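Long-range contacts in YchF GTP-binding protein (Schizosaccharomyces pombe, PDB 1NI3), which hydrolyses ATP and, less efficiently, GTP, and negatively regulates the G2/M transition of the cell cycle: residues A[63-68]-A[83-88]; A[305-310]-A[322-327]. One frame throughout, in Å; residues are numbered along the deposited sequence.

Interaction 1: A[63-68]-A[83-88]; sequences VAVPDE and VPAFLT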
# COMPACT_ATOMS: atom_id res chain seq x y z
N VAL A 63 -3.07 10.80 0.91
CA VAL A 63 -1.79 11.35 0.45
C VAL A 63 -1.70 11.33 -1.07
O VAL A 63 -1.99 10.32 -1.72
CB VAL A 63 -0.61 10.56 1.04
CG1 VAL A 63 0.70 11.33 0.85
CG2 VAL A 63 -0.87 10.29 2.49
N ALA A 64 -1.27 12.45 -1.66
CA ALA A 64 -1.15 12.53 -3.10
C ALA A 64 -0.00 11.68 -3.59
O ALA A 64 1.11 11.78 -3.08
CB ALA A 64 -0.96 13.97 -3.53
N VAL A 65 -0.28 10.84 -4.58
CA VAL A 65 0.75 9.97 -5.14
C VAL A 65 1.62 10.77 -6.09
O VAL A 65 1.12 11.37 -7.06
CB VAL A 65 0.16 8.82 -5.96
CG1 VAL A 65 1.24 7.82 -6.28
CG2 VAL A 65 -1.00 8.18 -5.22
N PRO A 66 2.93 10.82 -5.82
CA PRO A 66 3.82 11.58 -6.71
C PRO A 66 4.03 10.87 -8.05
O PRO A 66 4.20 9.64 -8.10
CB PRO A 66 5.10 11.72 -5.88
CG PRO A 66 5.08 10.51 -5.01
CD PRO A 66 3.63 10.37 -4.61
N ASP A 67 4.01 11.64 -9.12
CA ASP A 67 4.19 11.07 -10.45
C ASP A 67 4.56 12.08 -11.51
O ASP A 67 3.71 12.80 -12.02
CB ASP A 67 2.93 10.31 -10.87
CG ASP A 67 3.00 9.82 -12.29
OD1 ASP A 67 4.06 9.28 -12.69
OD2 ASP A 67 1.99 9.97 -13.01
N GLU A 68 5.84 12.10 -11.85
CA GLU A 68 6.37 13.01 -12.84
C GLU A 68 5.50 13.09 -14.09
O GLU A 68 5.36 14.16 -14.69
CB GLU A 68 7.79 12.61 -13.19
CG GLU A 68 8.80 13.30 -12.30
CD GLU A 68 10.08 12.51 -12.12
OE1 GLU A 68 10.68 12.08 -13.13
OE2 GLU A 68 10.49 12.32 -10.95
N VAL A 83 -5.87 17.24 -10.41
CA VAL A 83 -6.18 16.28 -9.37
C VAL A 83 -5.27 15.07 -9.48
O VAL A 83 -5.38 14.27 -10.42
CB VAL A 83 -7.64 15.81 -9.44
CG1 VAL A 83 -7.94 14.91 -8.25
CG2 VAL A 83 -8.56 17.01 -9.46
N PRO A 84 -4.34 14.92 -8.53
CA PRO A 84 -3.39 13.81 -8.49
C PRO A 84 -4.07 12.55 -8.02
O PRO A 84 -5.23 12.56 -7.64
CB PRO A 84 -2.35 14.29 -7.50
CG PRO A 84 -3.18 15.05 -6.52
CD PRO A 84 -4.06 15.87 -7.43
N ALA A 85 -3.33 11.45 -8.04
CA ALA A 85 -3.86 10.18 -7.58
C ALA A 85 -3.75 10.24 -6.06
O ALA A 85 -3.15 11.17 -5.52
CB ALA A 85 -3.02 9.03 -8.13
N PHE A 86 -4.32 9.26 -5.37
CA PHE A 86 -4.23 9.28 -3.92
C PHE A 86 -4.07 7.92 -3.28
O PHE A 86 -4.73 6.95 -3.67
CB PHE A 86 -5.45 9.97 -3.32
CG PHE A 86 -5.48 11.44 -3.57
CD1 PHE A 86 -6.20 11.98 -4.62
CD2 PHE A 86 -4.74 12.30 -2.77
CE1 PHE A 86 -6.20 13.36 -4.87
CE2 PHE A 86 -4.72 13.69 -3.01
CZ PHE A 86 -5.46 14.21 -4.07
N LEU A 87 -3.15 7.84 -2.31
CA LEU A 87 -2.92 6.62 -1.53
C LEU A 87 -3.55 6.87 -0.17
O LEU A 87 -3.23 7.85 0.51
CB LEU A 87 -1.43 6.32 -1.31
CG LEU A 87 -1.20 5.18 -0.29
CD1 LEU A 87 -1.71 3.87 -0.88
CD2 LEU A 87 0.26 5.05 0.07
N THR A 88 -4.47 6.00 0.22
CA THR A 88 -5.13 6.12 1.51
C THR A 88 -4.22 5.54 2.60
O THR A 88 -3.66 4.45 2.46
CB THR A 88 -6.49 5.39 1.47
OG1 THR A 88 -7.29 5.97 0.44
CG2 THR A 88 -7.21 5.52 2.81

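Interaction 2: A[305-310]-A[322-327]; sequences LNLINY and TIRKGT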
# COMPACT_ATOMS: atom_id res chain seq x y z
N LEU A 305 0.27 -2.25 -3.50
CA LEU A 305 -1.13 -2.56 -3.64
C LEU A 305 -1.50 -2.92 -5.08
O LEU A 305 -2.69 -3.08 -5.40
CB LEU A 305 -1.97 -1.35 -3.18
CG LEU A 305 -1.98 -1.04 -1.69
CD1 LEU A 305 -2.61 0.32 -1.47
CD2 LEU A 305 -2.76 -2.13 -0.94
N ASN A 306 -0.50 -3.08 -5.94
CA ASN A 306 -0.72 -3.40 -7.35
C ASN A 306 -1.58 -2.37 -8.07
O ASN A 306 -2.50 -2.71 -8.82
CB ASN A 306 -1.37 -4.78 -7.51
CG ASN A 306 -0.35 -5.90 -7.58
OD1 ASN A 306 0.66 -5.79 -8.26
ND2 ASN A 306 -0.64 -7.00 -6.89
N LEU A 307 -1.31 -1.09 -7.82
CA LEU A 307 -2.09 -0.05 -8.47
C LEU A 307 -1.25 0.71 -9.50
O LEU A 307 -0.02 0.82 -9.38
CB LEU A 307 -2.66 0.91 -7.40
CG LEU A 307 -3.64 0.24 -6.42
CD1 LEU A 307 -4.01 1.20 -5.30
CD2 LEU A 307 -4.89 -0.19 -7.17
N ILE A 308 -1.94 1.18 -10.54
CA ILE A 308 -1.35 1.95 -11.63
C ILE A 308 -2.41 3.01 -11.93
O ILE A 308 -3.45 3.06 -11.28
CB ILE A 308 -1.18 1.11 -12.91
CG1 ILE A 308 -2.54 0.57 -13.37
CG2 ILE A 308 -0.24 -0.04 -12.67
CD1 ILE A 308 -2.55 0.03 -14.78
N ASN A 309 -2.15 3.86 -12.92
CA ASN A 309 -3.11 4.90 -13.24
C ASN A 309 -3.05 5.32 -14.69
O ASN A 309 -2.10 5.01 -15.42
CB ASN A 309 -2.84 6.12 -12.38
CG ASN A 309 -1.52 6.77 -12.73
OD1 ASN A 309 -0.53 6.08 -12.99
ND2 ASN A 309 -1.49 8.09 -12.74
N TYR A 310 -4.08 6.05 -15.10
CA TYR A 310 -4.13 6.59 -16.44
C TYR A 310 -4.69 8.00 -16.19
O TYR A 310 -5.22 8.26 -15.11
CB TYR A 310 -5.05 5.77 -17.35
CG TYR A 310 -6.53 5.89 -17.07
CD1 TYR A 310 -7.20 4.95 -16.28
CD2 TYR A 310 -7.27 6.92 -17.64
CE1 TYR A 310 -8.58 5.04 -16.09
CE2 TYR A 310 -8.64 7.02 -17.44
CZ TYR A 310 -9.28 6.08 -16.67
OH TYR A 310 -10.64 6.16 -16.50
N THR A 322 -6.87 6.09 -10.43
CA THR A 322 -6.25 4.85 -10.00
C THR A 322 -6.98 3.60 -10.49
O THR A 322 -8.20 3.51 -10.40
CB THR A 322 -6.17 4.77 -8.47
OG1 THR A 322 -5.27 5.77 -7.99
CG2 THR A 322 -5.69 3.39 -8.03
N ILE A 323 -6.23 2.64 -11.02
CA ILE A 323 -6.83 1.40 -11.48
C ILE A 323 -5.91 0.21 -11.15
O ILE A 323 -4.75 0.41 -10.80
CB ILE A 323 -7.12 1.43 -13.02
CG1 ILE A 323 -5.84 1.69 -13.79
CG2 ILE A 323 -8.17 2.48 -13.33
CD1 ILE A 323 -5.82 1.03 -15.15
N ARG A 324 -6.42 -1.01 -11.26
CA ARG A 324 -5.60 -2.17 -10.95
C ARG A 324 -4.71 -2.58 -12.11
O ARG A 324 -5.13 -2.55 -13.27
CB ARG A 324 -6.47 -3.35 -10.51
CG ARG A 324 -6.89 -3.27 -9.06
CD ARG A 324 -5.71 -3.48 -8.14
NE ARG A 324 -5.47 -4.90 -7.86
CZ ARG A 324 -6.20 -5.62 -7.00
NH1 ARG A 324 -7.22 -5.05 -6.34
NH2 ARG A 324 -5.92 -6.90 -6.80
N LYS A 325 -3.49 -2.98 -11.76
CA LYS A 325 -2.47 -3.38 -12.72
C LYS A 325 -2.97 -4.08 -13.98
O LYS A 325 -2.35 -3.95 -15.03
CB LYS A 325 -1.44 -4.28 -12.04
CG LYS A 325 -0.03 -3.70 -12.00
CD LYS A 325 0.94 -4.42 -12.95
CE LYS A 325 0.63 -4.14 -14.43
NZ LYS A 325 1.47 -4.97 -15.37
N GLY A 326 -4.07 -4.81 -13.91
CA GLY A 326 -4.52 -5.48 -15.11
C GLY A 326 -5.91 -5.11 -15.58
O GLY A 326 -6.56 -5.87 -16.28
N THR A 327 -6.36 -3.92 -15.19
CA THR A 327 -7.69 -3.49 -15.55
C THR A 327 -7.84 -3.21 -17.03
O THR A 327 -6.93 -2.74 -17.70
CB THR A 327 -8.07 -2.24 -14.77
OG1 THR A 327 -7.87 -2.49 -13.37
CG2 THR A 327 -9.53 -1.89 -15.01

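Interaction 1: A[63-68]-A[83-88]
The Phe86 ring comes obliquely against the backbone of Val63 and Ala64, its CD2 lying 3.6 Å from Ala64 CA. With CG beside the backbone N and anti to the carbonyl carbon (chi1 -70°), the ring leans across the neighbouring strand, which also brings CE2 to 3.8 Å from Ala64 CB. The same methyl also meets the puckered Pro84 ring, whose CG is 3.9 Å away. Main-chain bonds fix the antiparallel register: Leu87 N donates to Val63 O at 2.8 Å, and Val63 N returns a bond to Leu87 O at 3.0 Å. Strand 60-65 pairs antiparallel with 81-90, as the corresponding strands do in Ras-like G domains; 81-90 then runs parallel to strand 22-27, which leads into the predicted P-loop, while 81-90 runs on toward what is probably the DxxG motif of the G domain. Further along, Val65 N also donates to Ala85 O at 3.0 Å. On the sheet face carrying Val63, Val65 and Leu87, Val65 CG2 sits 3.6 Å from Ala85 CB. Helix 294-304 covers part of this face, Ile298 touching Val63 and Tyr302 touching Val65.

Interaction 2: A[305-310]-A[322-327]
Ile308 O takes a 2.8 Å hydrogen bond from Ile323 N, nearly straight at 178°, and is also approached by Thr322 CA at 3.6 Å. Ile308 N returns a bond to Ile323 O at 2.9 Å, so this residue pair is gripped in both directions. Lys325 N extends the pairing to Asn306 O (3.1 Å), just where the chain enters the type I turn from Arg324 to Thr327; there Arg324 O accepts from both N and OG1 of Thr327. The strands belong to the hairpin 307-312/317-324 at the start of the TGS region, consistent with the opening hairpin of a ubiquitin-like fold. On one face both isoleucines hold CG1 between backbone N and carbonyl carbon (chi1 59° and 58°), which brings their CD1 methyls together. Tyr310 offers its ring edge, CE1 lying 3.8 Å from Ile323 CG2, while the Lys325 side chain crosses that of Ile308 at about a right angle, CG lying 3.7 Å from Ile308 CG2. Shortening Ile308 to an alanine is likely to deprive Ile323 CD1 and the Lys325 CG methylene of the apolar contact they have here. Arg324 bends so that CD lies 3.5 Å from Leu307 CD2, and its guanidinium bonds to Gly18 O, Arg16 O and Gln13 OE1. Across the hairpin, then, cohesion comes from neutral backbone bonds and apolar contact, and probably owes little to charge pairing.

Interactions 1 and 2 lie in one mixed sheet, their centres about 13 Å apart, because strand 81-90 of the first runs parallel beside strand 317-324 of the second. The G-domain sheet thus continues directly into the TGS hairpin. Three side-chain approaches mark the seam: Leu87 CD1 to Leu305 CD1 at 3.7 Å, Ala85 CB to Thr322 OG1 at 4.0 Å, and Asp67 OD2 to Asn309 ND2 at 4.0 Å, all of them packing. Tyr302, from helix 294-304, touches Val65 and Leu307 and bonds to Thr322, spanning both contacts. Neither contact reaches the predicted nucleotide site, although strand 22-27, which leads into the probable P-loop, neighbours strand 81-90.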